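Local coordinates for heme-binding protein A (Haemophilus parasuis 29755, PDB 3TPA) that probably binds glutathione in the periplasm as a family 5 solute-binding protein, although it is named for heme, at residues Y119-F122 against N123-N126; I455-T458 against Q459-A462. The protein carries 1 engineered substitution. All blocks are in the same frame, centred on the assembly; numbering follows the deposited sequence.

Contact 1: Y119-F122 against N123-N126; sequences YFYF and NWMN
The indole of Trp124 meets Phe120 on one face and Tyr121 at its edge. Over the face sits CB of Phe120, 3.5 Å from the centroid of the six-membered ring and only 17° off its normal, a CH-pi contact that brings CB to 3.3 Å from Trp124 CH2. The backbone of Phe120 shares this face, its carbonyl oxygen lying over CG and CD2. The phenyl ring itself runs alongside the indole, inclined but not far from parallel, and is displaced past its rim, so there is little stacking. Toward Tyr121 the indole turns its edge, planes at 75°, in a T-shaped pair with CE3 of Trp124 above the centre of the phenol ring and CZ3 at 3.5 Å from Tyr121 CE1. The phenol thus receives the tryptophan on one face; Phe32 also meets this ring. All three aromatics belong to the short helix 120-124, which Tyr119 precedes as N-cap and a Schellman motif closes, with Asn126 at positive phi as its C-prime residue. At the N-terminal end, Tyr119 O takes two bonds from Asn123. Asn123 N bonds to Tyr119 O at 3.2 Å as the helical i to i-4 bond. Asn123 ND2 reaches Tyr119 O at 3.0 Å from above the carbonyl plane. With CG beside its own backbone N (chi1 -72°), the Asn123 side chain folds back along the helix to reach this oxygen. Tyr119 OH bonds to His112 O, while Phe122 packs on Gln104 and Ala105 of helix 94-105.

Contact 2: I455-T458 against Q459-A462; sequences IQDT and QTRA. Engineered in segment 455-458: Ile455 (natural residue Thr).
Backbone bonds from Arg461 N to Asp457 O (3.0 Å) and from Ala462 N to Thr458 O (2.9 Å) form the first turn of helix 458-475, which Asp457 precedes as N-cap. The Asp457 side chain lies across that of Thr460, and the carboxylate oxygen OD2 accepts twice from the threonine. Thr460 OG1 donates to Asp457 OD2 at 2.7 Å on the anti side, close to the carboxylate plane; Thr460 N, at 3.1 Å from OD2, comes from above that plane through a bent bond (N-H...O 137°). The aspartate reaches forward because its CG is anti to the backbone N (chi1 -177°). Its other oxygen, OD1, receives a water at 2.8 Å, and the same water accepts from Gln459 N, so that the carboxylate serves two amides of the helix start, one of them through solvent. Its negative charge at the N-terminal end should suit the helix dipole. Beyond the cap, CG2 of the engineered Ile455 lies 4.1 Å from Thr460 CG2. Arg461 lays its aliphatic part along the backbone of the loop, with CD 3.3 Å from Ile455 O, an oxygen that accepts from Thr151 OG1. Its guanidinium group then forms a salt bridge with Asp418 through NH1, and NE bonds to Ala452 O near the end of helix 443-453, joining that helix to the start of helix 458-475 across the intervening loop.

In the fold
Both contacts are local, each made within eight consecutive residues, and they follow one another along the chain without nesting or crossing. Contact 1 comes first, after helix 94-105: it spans the short helix 120-124 and its turn into helix 127-130, which leads to edge strand 131-136 of the antiparallel sheet. More than 300 residues later, contact 2 turns the chain from helix 443-453 into helix 458-475, ahead of strand 478-491 in the mixed six-stranded sheet. The centres of contact 1 and contact 2 lie about 25 Å apart and their nearest atoms about 11 Å apart, without touching. The nearby loop carrying Asn416 and Asp418 is met by Met125 from contact 1 and by Arg461 from contact 2.

Contact 1: Y119-F122 against N123-N126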
ATOM      1  N   TYR A 119       9.091   8.835  11.442  1.00 23.64           N
ATOM      2  CA  TYR A 119       7.678   8.533  11.272  1.00 20.79           C
ATOM      3  C   TYR A 119       7.316   8.545   9.802  1.00 23.11           C
ATOM      4  O   TYR A 119       6.574   9.406   9.321  1.00 22.78           O
ATOM      5  CB  TYR A 119       6.839   9.464  12.153  1.00 13.05           C
ATOM      6  CG  TYR A 119       7.330   9.323  13.572  1.00 16.41           C
ATOM      7  CD1 TYR A 119       6.955   8.228  14.344  1.00 17.17           C
ATOM      8  CD2 TYR A 119       8.221  10.248  14.127  1.00 16.39           C
ATOM      9  CE1 TYR A 119       7.433   8.053  15.639  1.00 19.82           C
ATOM     10  CE2 TYR A 119       8.712  10.077  15.421  1.00 23.40           C
ATOM     11  CZ  TYR A 119       8.307   8.977  16.171  1.00 20.94           C
ATOM     12  OH  TYR A 119       8.775   8.791  17.455  1.00 22.55           O
ATOM     13  N   PHE A 120       7.876   7.559   9.103  1.00 20.42           N
ATOM     14  CA  PHE A 120       7.757   7.453   7.664  1.00 24.09           C
ATOM     15  C   PHE A 120       6.316   7.550   7.200  1.00 16.70           C
ATOM     16  O   PHE A 120       6.024   8.224   6.238  1.00 20.50           O
ATOM     17  CB  PHE A 120       8.317   6.114   7.165  1.00 30.65           C
ATOM     18  CG  PHE A 120       9.792   5.962   7.341  1.00 39.04           C
ATOM     19  CD1 PHE A 120      10.674   6.674   6.541  1.00 40.64           C
ATOM     20  CD2 PHE A 120      10.300   5.094   8.298  1.00 38.81           C
ATOM     21  CE1 PHE A 120      12.037   6.535   6.706  1.00 39.97           C
ATOM     22  CE2 PHE A 120      11.658   4.943   8.458  1.00 37.83           C
ATOM     23  CZ  PHE A 120      12.529   5.666   7.661  1.00 40.84           C
ATOM     24  N   TYR A 121       5.419   6.825   7.850  1.00 17.24           N
ATOM     25  CA  TYR A 121       4.053   6.750   7.356  1.00 16.98           C
ATOM     26  C   TYR A 121       3.270   8.009   7.725  1.00 21.64           C
ATOM     27  O   TYR A 121       2.500   8.537   6.920  1.00 17.77           O
ATOM     28  CB  TYR A 121       3.363   5.465   7.831  1.00 21.92           C
ATOM     29  CG  TYR A 121       3.485   4.321   6.848  1.00 22.25           C
ATOM     30  CD1 TYR A 121       4.545   3.436   6.908  1.00 22.21           C
ATOM     31  CD2 TYR A 121       2.537   4.131   5.858  1.00 24.31           C
ATOM     32  CE1 TYR A 121       4.658   2.398   6.008  1.00 26.46           C
ATOM     33  CE2 TYR A 121       2.644   3.088   4.946  1.00 24.76           C
ATOM     34  CZ  TYR A 121       3.709   2.227   5.029  1.00 30.19           C
ATOM     35  OH  TYR A 121       3.824   1.188   4.123  1.00 35.38           O
ATOM     36  N   PHE A 122       3.478   8.511   8.938  1.00 18.86           N
ATOM     37  CA  PHE A 122       2.843   9.768   9.322  1.00 16.98           C
ATOM     38  C   PHE A 122       3.052  10.822   8.220  1.00 24.26           C
ATOM     39  O   PHE A 122       2.119  11.531   7.828  1.00 17.66           O
ATOM     40  CB  PHE A 122       3.413  10.250  10.659  1.00 25.38           C
ATOM     41  CG  PHE A 122       2.648  11.393  11.276  1.00 24.21           C
ATOM     42  CD1 PHE A 122       1.515  11.156  12.046  1.00 25.30           C
ATOM     43  CD2 PHE A 122       3.072  12.697  11.110  1.00 22.92           C
ATOM     44  CE1 PHE A 122       0.811  12.213  12.624  1.00 22.05           C
ATOM     45  CE2 PHE A 122       2.363  13.767  11.689  1.00 19.79           C
ATOM     46  CZ  PHE A 122       1.240  13.519  12.441  1.00 19.79           C
ATOM     47  N   ASN A 123       4.285  10.902   7.713  1.00 19.10           N
ATOM     48  CA  ASN A 123       4.635  11.864   6.662  1.00 18.86           C
ATOM     49  C   ASN A 123       4.154  11.452   5.271  1.00 22.66           C
ATOM     50  O   ASN A 123       3.661  12.278   4.505  1.00 18.82           O
ATOM     51  CB  ASN A 123       6.152  12.116   6.644  1.00 16.18           C
ATOM     52  CG  ASN A 123       6.603  12.942   7.830  1.00 23.42           C
ATOM     53  OD1 ASN A 123       6.430  14.160   7.856  1.00 26.77           O
ATOM     54  ND2 ASN A 123       7.158  12.280   8.832  1.00 22.74           N
ATOM     55  N   TRP A 124       4.284  10.171   4.948  1.00 26.13           N
ATOM     56  CA  TRP A 124       3.825   9.686   3.647  1.00 28.31           C
ATOM     57  C   TRP A 124       2.331   9.939   3.443  1.00 26.39           C
ATOM     58  O   TRP A 124       1.905  10.231   2.329  1.00 24.05           O
ATOM     59  CB  TRP A 124       4.155   8.209   3.460  1.00 31.52           C
ATOM     60  CG  TRP A 124       5.626   7.942   3.297  1.00 47.24           C
ATOM     61  CD1 TRP A 124       6.566   8.806   2.804  1.00 52.75           C
ATOM     62  CD2 TRP A 124       6.330   6.748   3.658  1.00 54.15           C
ATOM     63  NE1 TRP A 124       7.807   8.214   2.816  1.00 56.63           N
ATOM     64  CE2 TRP A 124       7.692   6.951   3.338  1.00 54.75           C
ATOM     65  CE3 TRP A 124       5.944   5.519   4.210  1.00 55.40           C
ATOM     66  CZ2 TRP A 124       8.660   5.981   3.551  1.00 47.70           C
ATOM     67  CZ3 TRP A 124       6.911   4.559   4.424  1.00 52.91           C
ATOM     68  CH2 TRP A 124       8.253   4.794   4.094  1.00 52.38           C
ATOM     69  N   MET A 125       1.551   9.823   4.518  1.00 19.06           N
ATOM     70  CA  MET A 125       0.106  10.056   4.471  1.00 21.34           C
ATOM     71  C   MET A 125      -0.279  11.523   4.733  1.00 24.98           C
ATOM     72  O   MET A 125      -1.454  11.852   4.921  1.00 26.08           O
ATOM     73  CB  MET A 125      -0.620   9.129   5.454  1.00 18.98           C
ATOM     74  CG  MET A 125      -0.311   7.648   5.241  1.00 12.15           C
ATOM     75  SD  MET A 125      -0.495   7.116   3.520  1.00 22.99           S
ATOM     76  CE  MET A 125      -2.251   7.372   3.266  1.00 25.53           C
ATOM     77  N   ASN A 126       0.725  12.390   4.756  1.00 23.82           N
ATOM     78  CA  ASN A 126       0.516  13.832   4.830  1.00 25.94           C
ATOM     79  C   ASN A 126      -0.221  14.302   6.067  1.00 24.62           C
ATOM     80  O   ASN A 126      -0.896  15.319   6.037  1.00 26.51           O
ATOM     81  CB  ASN A 126      -0.204  14.341   3.581  1.00 28.15           C
ATOM     82  CG  ASN A 126       0.408  13.816   2.303  1.00 42.70           C
ATOM     83  OD1 ASN A 126       1.566  14.103   1.982  1.00 40.16           O
ATOM     84  ND2 ASN A 126      -0.372  13.040   1.557  1.00 49.27           N
TER

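Contact 2: I455-T458 against Q459-A462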
ATOM      1  N   ILE A 455     -16.059  15.013   0.083  1.00 21.47           N
ATOM      2  CA  ILE A 455     -17.424  14.503   0.180  1.00 27.50           C
ATOM      3  C   ILE A 455     -17.378  13.142   0.854  1.00 22.66           C
ATOM      4  O   ILE A 455     -16.518  12.335   0.534  1.00 18.07           O
ATOM      5  CB  ILE A 455     -18.045  14.279  -1.203  1.00 26.70           C
ATOM      6  CG1 ILE A 455     -17.935  15.531  -2.051  1.00 23.36           C
ATOM      7  CG2 ILE A 455     -19.484  13.836  -1.075  1.00 25.01           C
ATOM      8  CD1 ILE A 455     -18.254  16.759  -1.320  1.00 38.42           C
ATOM      9  N   GLN A 456     -18.319  12.888   1.760  1.00 19.81           N
ATOM     10  CA  GLN A 456     -18.335  11.660   2.556  1.00 23.39           C
ATOM     11  C   GLN A 456     -18.983  10.479   1.844  1.00 28.18           C
ATOM     12  O   GLN A 456     -18.473   9.358   1.884  1.00 22.33           O
ATOM     13  CB  GLN A 456     -19.110  11.888   3.857  1.00 24.54           C
ATOM     14  CG  GLN A 456     -18.332  12.637   4.906  1.00 36.12           C
ATOM     15  CD  GLN A 456     -17.234  11.791   5.485  1.00 43.81           C
ATOM     16  OE1 GLN A 456     -17.467  10.661   5.918  1.00 55.63           O
ATOM     17  NE2 GLN A 456     -16.022  12.320   5.481  1.00 38.57           N
ATOM     18  N   ASP A 457     -20.134  10.732   1.234  1.00 20.18           N
ATOM     19  CA  ASP A 457     -20.978   9.677   0.706  1.00 19.45           C
ATOM     20  C   ASP A 457     -20.264   8.834  -0.342  1.00 21.05           C
ATOM     21  O   ASP A 457     -19.730   9.358  -1.316  1.00 19.80           O
ATOM     22  CB  ASP A 457     -22.255  10.267   0.120  1.00 26.29           C
ATOM     23  CG  ASP A 457     -23.199   9.205  -0.379  1.00 24.38           C
ATOM     24  OD1 ASP A 457     -23.665   8.417   0.462  1.00 25.80           O
ATOM     25  OD2 ASP A 457     -23.486   9.170  -1.595  1.00 26.84           O
ATOM     26  N   THR A 458     -20.269   7.519  -0.142  1.00 21.76           N
ATOM     27  CA  THR A 458     -19.476   6.616  -0.980  1.00 19.23           C
ATOM     28  C   THR A 458     -19.877   6.635  -2.447  1.00 21.68           C
ATOM     29  O   THR A 458     -19.034   6.821  -3.317  1.00 23.41           O
ATOM     30  CB  THR A 458     -19.538   5.174  -0.477  1.00 23.88           C
ATOM     31  OG1 THR A 458     -19.074   5.129   0.875  1.00 28.54           O
ATOM     32  CG2 THR A 458     -18.649   4.281  -1.346  1.00 26.68           C
ATOM     33  N   GLN A 459     -21.159   6.439  -2.730  1.00 20.67           N
ATOM     34  CA  GLN A 459     -21.600   6.421  -4.125  1.00 27.46           C
ATOM     35  C   GLN A 459     -21.447   7.784  -4.804  1.00 26.03           C
ATOM     36  O   GLN A 459     -21.265   7.872  -6.010  1.00 21.44           O
ATOM     37  CB  GLN A 459     -23.043   5.918  -4.255  1.00 32.94           C
ATOM     38  CG  GLN A 459     -23.202   4.429  -3.982  1.00 47.03           C
ATOM     39  CD  GLN A 459     -22.153   3.574  -4.693  1.00 55.29           C
ATOM     40  OE1 GLN A 459     -22.005   3.627  -5.916  1.00 60.23           O
ATOM     41  NE2 GLN A 459     -21.423   2.779  -3.921  1.00 54.95           N
ATOM     42  N   THR A 460     -21.541   8.854  -4.034  1.00 23.01           N
ATOM     43  CA  THR A 460     -21.374  10.167  -4.631  1.00 24.78           C
ATOM     44  C   THR A 460     -19.913  10.331  -5.052  1.00 20.97           C
ATOM     45  O   THR A 460     -19.641  10.826  -6.150  1.00 17.86           O
ATOM     46  CB  THR A 460     -21.846  11.324  -3.700  1.00 22.65           C
ATOM     47  OG1 THR A 460     -23.234  11.152  -3.384  1.00 22.62           O
ATOM     48  CG2 THR A 460     -21.672  12.688  -4.396  1.00 21.57           C
ATOM     49  N   ARG A 461     -18.992   9.883  -4.190  1.00 20.91           N
ATOM     50  CA  ARG A 461     -17.554   9.860  -4.500  1.00 15.64           C
ATOM     51  C   ARG A 461     -17.237   9.014  -5.741  1.00 17.95           C
ATOM     52  O   ARG A 461     -16.456   9.417  -6.610  1.00 16.81           O
ATOM     53  CB  ARG A 461     -16.747   9.302  -3.324  1.00 15.04           C
ATOM     54  CG  ARG A 461     -16.862  10.067  -2.019  1.00 22.06           C
ATOM     55  CD  ARG A 461     -15.873   9.524  -0.989  1.00 15.62           C
ATOM     56  NE  ARG A 461     -14.521   9.937  -1.328  1.00 15.46           N
ATOM     57  CZ  ARG A 461     -13.432   9.198  -1.184  1.00 18.49           C
ATOM     58  NH1 ARG A 461     -13.489   7.971  -0.679  1.00 15.98           N
ATOM     59  NH2 ARG A 461     -12.266   9.708  -1.541  1.00 12.54           N
ATOM     60  N   ALA A 462     -17.840   7.834  -5.817  1.00 20.87           N
ATOM     61  CA  ALA A 462     -17.559   6.918  -6.912  1.00 17.89           C
ATOM     62  C   ALA A 462     -17.878   7.541  -8.265  1.00 20.83           C
ATOM     63  O   ALA A 462     -17.102   7.420  -9.212  1.00 20.28           O
ATOM     64  CB  ALA A 462     -18.310   5.614  -6.729  1.00 19.64           C
TER
HETATM   65  O   HOH W   1     -23.330   5.909  -0.706  1.00 31.97           O